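Putative lipoprotein (Parabacteroides distasonis ATCC 8503, PDB 3JX8) is of unproven function but is probably a lipoprotein with an adhesin-like parallel beta-solenoid head, and may bind lipid. Local coordinates at residues I174-R179 and D194-K199; G134-Y139 and I156-L161. All blocks are in the same frame, centred on the assembly; numbering follows the deposited sequence.

Contact 1. Residues I174-R179 and D194-K199. With SO4 (sulfate ion), chain I.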
loop_
_atom_site.group_PDB
_atom_site.type_symbol
_atom_site.label_atom_id
_atom_site.label_comp_id
_atom_site.label_asym_id
_atom_site.label_seq_id
_atom_site.Cartn_x
_atom_site.Cartn_y
_atom_site.Cartn_z
ATOM N N ILE A 174 3.234 11.166 18.800
ATOM C CA ILE A 174 3.408 12.331 19.640
ATOM C C ILE A 174 4.693 12.148 20.430
ATOM O O ILE A 174 4.914 11.105 21.043
ATOM C CB ILE A 174 2.213 12.463 20.624
ATOM C CG1 ILE A 174 0.887 12.640 19.841
ATOM C CG2 ILE A 174 2.447 13.614 21.640
ATOM C CD1 ILE A 174 -0.394 12.344 20.680
ATOM N N GLY A 175 5.558 13.152 20.385
ATOM C CA GLY A 175 6.807 13.130 21.139
ATOM C C GLY A 175 7.951 13.827 20.439
ATOM O O GLY A 175 7.769 14.885 19.829
ATOM N N THR A 176 9.122 13.206 20.523
ATOM C CA THR A 176 10.354 13.705 19.923
ATOM C C THR A 176 11.116 12.560 19.282
ATOM O O THR A 176 11.188 11.449 19.851
ATOM C CB THR A 176 11.278 14.285 20.999
ATOM O OG1 THR A 176 10.645 15.422 21.552
ATOM C CG2 THR A 176 12.606 14.770 20.406
ATOM N N VAL A 177 11.691 12.823 18.110
ATOM C CA VAL A 177 12.487 11.847 17.388
ATOM C C VAL A 177 13.574 12.606 16.644
ATOM O O VAL A 177 13.386 13.766 16.262
ATOM C CB VAL A 177 11.630 11.007 16.393
ATOM C CG1 VAL A 177 10.876 11.906 15.433
ATOM C CG2 VAL A 177 12.508 10.035 15.607
ATOM N N ASP A 178 14.727 11.968 16.463
ATOM C CA ASP A 178 15.809 12.582 15.726
ATOM C C ASP A 178 15.515 12.473 14.226
ATOM O O ASP A 178 15.404 13.500 13.551
ATOM C CB ASP A 178 17.148 11.950 16.069
ATOM C CG ASP A 178 18.307 12.672 15.419
ATOM O OD1 ASP A 178 18.467 13.886 15.637
ATOM O OD2 ASP A 178 19.065 12.027 14.681
ATOM N N ARG A 179 15.389 11.248 13.723
ATOM C CA ARG A 179 15.031 11.012 12.314
ATOM C C ARG A 179 13.728 10.260 12.192
ATOM O O ARG A 179 13.525 9.263 12.898
ATOM C CB ARG A 179 16.111 10.245 11.581
ATOM C CG ARG A 179 17.424 11.039 11.501
ATOM C CD ARG A 179 18.507 10.300 10.772
ATOM N NE ARG A 179 18.725 9.032 11.431
ATOM C CZ ARG A 179 19.355 7.988 10.906
ATOM N NH1 ARG A 179 19.871 8.050 9.679
ATOM N NH2 ARG A 179 19.482 6.872 11.629
ATOM N N ASP A 194 2.581 16.867 16.442
ATOM C CA ASP A 194 3.201 16.944 17.784
ATOM C C ASP A 194 4.272 15.905 18.002
ATOM O O ASP A 194 4.570 15.526 19.143
ATOM C CB ASP A 194 2.153 16.848 18.881
ATOM C CG ASP A 194 1.159 17.976 18.809
ATOM O OD1 ASP A 194 1.548 19.138 18.462
ATOM O OD2 ASP A 194 -0.033 17.696 19.093
ATOM N N CYS A 195 4.855 15.449 16.900
ATOM C CA CYS A 195 6.027 14.628 16.962
ATOM C C CYS A 195 7.142 15.439 16.364
ATOM O O CYS A 195 7.244 15.557 15.166
ATOM C CB CYS A 195 5.831 13.327 16.225
ATOM S SG CYS A 195 7.350 12.382 16.177
ATOM N N GLN A 196 7.979 16.014 17.215
ATOM C CA GLN A 196 9.052 16.875 16.757
ATOM C C GLN A 196 10.242 16.076 16.246
ATOM O O GLN A 196 10.963 15.452 17.013
ATOM C CB GLN A 196 9.496 17.808 17.879
ATOM C CG GLN A 196 10.465 18.869 17.436
ATOM C CD GLN A 196 11.140 19.551 18.610
ATOM O OE1 GLN A 196 10.841 20.681 18.925
ATOM N NE2 GLN A 196 12.027 18.840 19.280
ATOM N N ALA A 197 10.440 16.137 14.938
ATOM C CA ALA A 197 11.561 15.507 14.264
ATOM C C ALA A 197 12.613 16.544 13.910
ATOM O O ALA A 197 12.287 17.660 13.502
ATOM C CB ALA A 197 11.096 14.833 13.005
ATOM N N ARG A 198 13.884 16.167 14.028
ATOM C CA ARG A 198 14.939 17.006 13.476
ATOM C C ARG A 198 14.953 16.880 11.947
ATOM O O ARG A 198 14.928 17.888 11.250
ATOM C CB ARG A 198 16.306 16.670 14.078
ATOM C CG ARG A 198 17.415 17.563 13.534
ATOM C CD ARG A 198 18.752 17.303 14.232
ATOM N NE ARG A 198 19.206 15.932 13.983
ATOM C CZ ARG A 198 19.913 15.516 12.933
ATOM N NH1 ARG A 198 20.317 16.361 11.988
ATOM N NH2 ARG A 198 20.220 14.226 12.819
ATOM N N LYS A 199 15.038 15.642 11.458
ATOM C CA LYS A 199 14.960 15.340 10.042
ATOM C C LYS A 199 13.780 14.419 9.772
ATOM O O LYS A 199 13.582 13.433 10.483
ATOM C CB LYS A 199 16.226 14.646 9.566
ATOM C CG LYS A 199 17.510 15.435 9.861
ATOM C CD LYS A 199 18.684 15.116 8.887
ATOM C CE LYS A 199 19.204 13.681 8.976
ATOM N NZ LYS A 199 20.525 13.469 8.249
HETATM S S SO4 I . 22.955 14.658 9.959
HETATM O O1 SO4 I . 22.070 15.358 9.041
HETATM O O2 SO4 I . 22.783 13.216 9.794
HETATM O O3 SO4 I . 24.320 15.079 9.692
HETATM O O4 SO4 I . 22.663 15.048 11.321
#

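Contact 2. Residues G134-Y139 and I156-L161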
loop_
_atom_site.group_PDB
_atom_site.type_symbol
_atom_site.label_atom_id
_atom_site.label_comp_id
_atom_site.label_asym_id
_atom_site.label_seq_id
_atom_site.Cartn_x
_atom_site.Cartn_y
_atom_site.Cartn_z
ATOM N N GLY A 134 2.103 4.440 27.134
ATOM C CA GLY A 134 3.174 4.811 28.046
ATOM C C GLY A 134 4.303 5.477 27.299
ATOM O O GLY A 134 4.358 5.414 26.068
ATOM N N PRO A 135 5.223 6.098 28.032
ATOM C CA PRO A 135 6.416 6.649 27.401
ATOM C C PRO A 135 7.266 5.569 26.771
ATOM O O PRO A 135 7.582 4.581 27.425
ATOM C CB PRO A 135 7.172 7.315 28.556
ATOM C CG PRO A 135 6.191 7.439 29.657
ATOM C CD PRO A 135 5.183 6.371 29.474
ATOM N N VAL A 136 7.582 5.738 25.492
ATOM C CA VAL A 136 8.476 4.822 24.792
ATOM C C VAL A 136 9.735 5.604 24.550
ATOM O O VAL A 136 9.679 6.730 24.058
ATOM C CB VAL A 136 7.881 4.346 23.465
ATOM C CG1 VAL A 136 8.879 3.492 22.667
ATOM C CG2 VAL A 136 6.580 3.612 23.739
ATOM N N LYS A 137 10.862 5.007 24.889
ATOM C CA LYS A 137 12.146 5.661 24.756
ATOM C C LYS A 137 13.173 4.672 24.263
ATOM O O LYS A 137 13.202 3.538 24.716
ATOM C CB LYS A 137 12.540 6.220 26.112
ATOM C CG LYS A 137 13.899 6.835 26.196
ATOM C CD LYS A 137 14.098 7.555 27.561
ATOM C CE LYS A 137 15.413 8.352 27.613
ATOM N NZ LYS A 137 15.805 8.710 29.034
ATOM N N GLY A 138 14.010 5.088 23.320
ATOM C CA GLY A 138 15.041 4.207 22.794
ATOM C C GLY A 138 15.489 4.487 21.371
ATOM O O GLY A 138 15.377 5.616 20.864
ATOM N N TYR A 139 15.995 3.441 20.718
ATOM C CA TYR A 139 16.650 3.606 19.437
ATOM C C TYR A 139 15.687 3.699 18.257
ATOM O O TYR A 139 15.685 4.697 17.548
ATOM C CB TYR A 139 17.674 2.505 19.233
ATOM C CG TYR A 139 18.323 2.512 17.872
ATOM C CD1 TYR A 139 19.255 3.482 17.525
ATOM C CD2 TYR A 139 18.015 1.525 16.930
ATOM C CE1 TYR A 139 19.870 3.476 16.270
ATOM C CE2 TYR A 139 18.616 1.506 15.689
ATOM C CZ TYR A 139 19.549 2.486 15.362
ATOM O OH TYR A 139 20.133 2.459 14.110
ATOM N N ILE A 156 6.633 9.376 22.719
ATOM C CA ILE A 156 7.841 8.728 22.231
ATOM C C ILE A 156 9.023 9.659 22.342
ATOM O O ILE A 156 8.888 10.877 22.235
ATOM C CB ILE A 156 7.684 8.190 20.766
ATOM C CG1 ILE A 156 7.695 9.342 19.735
ATOM C CG2 ILE A 156 6.430 7.258 20.663
ATOM C CD1 ILE A 156 7.200 8.957 18.325
ATOM N N GLN A 157 10.178 9.041 22.550
ATOM C CA GLN A 157 11.474 9.691 22.581
ATOM C C GLN A 157 12.441 8.706 21.938
ATOM O O GLN A 157 12.887 7.744 22.577
ATOM C CB GLN A 157 11.884 10.010 24.017
ATOM C CG GLN A 157 13.027 10.980 24.083
ATOM C CD GLN A 157 13.597 11.177 25.483
ATOM O OE1 GLN A 157 13.055 10.703 26.477
ATOM N NE2 GLN A 157 14.712 11.879 25.552
ATOM N N LEU A 158 12.733 8.938 20.656
ATOM C CA LEU A 158 13.431 7.976 19.830
ATOM C C LEU A 158 14.550 8.612 19.008
ATOM O O LEU A 158 14.474 9.775 18.612
ATOM C CB LEU A 158 12.425 7.324 18.861
ATOM C CG LEU A 158 11.284 6.491 19.453
ATOM C CD1 LEU A 158 10.198 6.264 18.407
ATOM C CD2 LEU A 158 11.825 5.184 20.018
ATOM N N ASP A 159 15.569 7.813 18.698
ATOM C CA ASP A 159 16.539 8.198 17.683
ATOM C C ASP A 159 15.915 8.100 16.292
ATOM O O ASP A 159 16.162 8.950 15.439
ATOM C CB ASP A 159 17.779 7.302 17.748
ATOM C CG ASP A 159 18.497 7.409 19.069
ATOM O OD1 ASP A 159 18.527 8.520 19.637
ATOM O OD2 ASP A 159 19.025 6.392 19.564
ATOM N N ASN A 160 15.133 7.047 16.075
ATOM C CA ASN A 160 14.568 6.728 14.769
ATOM C C ASN A 160 13.131 6.292 14.836
ATOM O O ASN A 160 12.789 5.441 15.645
ATOM C CB ASN A 160 15.384 5.615 14.156
ATOM C CG ASN A 160 16.815 6.001 14.028
ATOM O OD1 ASN A 160 17.185 6.767 13.129
ATOM N ND2 ASN A 160 17.627 5.540 14.955
ATOM N N LEU A 161 12.297 6.859 13.968
ATOM C CA LEU A 161 10.892 6.467 13.860
ATOM C C LEU A 161 10.571 6.218 12.412
ATOM O O LEU A 161 10.886 7.041 11.541
ATOM C CB LEU A 161 9.972 7.568 14.375
ATOM C CG LEU A 161 8.459 7.326 14.156
ATOM C CD1 LEU A 161 7.940 6.131 14.975
ATOM C CD2 LEU A 161 7.644 8.598 14.466
#

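Contact 1. Residues I174-R179 and D194-K199
Asp178 and Arg198 form a salt bridge where both segments turn a corner. The two side chains run side by side and point the same way. Arg198 offers its NE edge: NE reaches Asp178 OD1 at 2.7 Å, and NH2 reaches Asp178 OD2 at 3.1 Å. Both oxygens are met on the syn side. The carboxylate is nevertheless turned 31° from the guanidinium plane. Arg198 first extends, with CG anti to the backbone N (chi1 -179°), then bends at chi3 (63°), which lays NE and NH2 alongside the acid. Its NH1 and NH2 also make weak bonds to O4 of a sulfate, probably from the crystallisation liquor. Lys199 NZ holds the same ion, at 2.6 Å from sulfate O1. Lys199 CG lies over one guanidinium face, and Arg179 runs beside the lysine chain, with Arg179 CD 3.9 Å from Lys199 CE. Between the corners the backbones pair in parallel, as in successive coils of a beta-solenoid, the architecture of the pectate-lyase-like clan. Gly175 N bonds to Asp194 O, Gln196 N to Gly175 O, and Val177 N to Gln196 O. Gly175 has backbone angles that would press a CB against the preceding carbonyl. The buried face carries Val177, Cys195 and Ala197. In one of its two modelled conformers, Val177 CG1 meets Cys195 SG at 3.6 Å and Ala197 CB at 3.8 Å. Thr176 and Gln196 occupy the other face, and Gln196 also touches Thr215 of a following loop.

Contact 2. Residues G134-Y139 and I156-L161
Val136 and Ile156 pair in parallel on the buried face, with Val136 CB 4.3 Å from Ile156 CG2. Leu158 adds CD2, which lies 4.3 Å from Val136 CG1 and 3.7 Å from Gly138 O. Gly138 has backbone angles at which a CB would press on the preceding carbonyl oxygen, and Leu158 CD2 fills the side where one would point. The backbones are closely joined here: Gln157 N bonds to Val136 O, Gly138 N to Gln157 O, and Asp159 N to Gly138 O. The exposed face is looser. Lys137 and Gln157 are extended and lie side by side. Gln157 OE1 rests against the lysine methylenes, 3.5 Å from Lys137 CD, and the amine does not bond to it. At the corner, Tyr139 O takes Asn160 N at 2.8 Å and, weakly, Asn160 ND2. That amide nitrogen also sits over one face of the Tyr139 ring near its rim, 3.3 Å from Tyr139 CE1, with ring and amide planes 68° apart. Asp159 OD2 comes to the ring edge, 3.6 Å from Tyr139 CD1. Strand 136-137 lies between strands 115-117 and 156-158, and Leu158 packs inward on Val117 and on Leu141 of strand 140-146.

In the fold
Contact 2 comes first along the chain and closes before contact 1 opens. Their centres are about 9 Å apart, on the same side of the chain's centre. Strands 136-137, 156-158, 176-177 and 196-197 follow one another in parallel, so the two contacts are the first and last steps of three. Thr176 N probably bonds to Ile156 O in the middle step, and past the corner Leu161 N probably bonds to Arg179 O. Beyond the corners the chain enters strands 140-146, 160-166, 180-185 and 200-205, which run parallel to one another in a second sheet. The same corner thus recurs from coil to coil, consistent with an elongated solenoid in the adhesin head family.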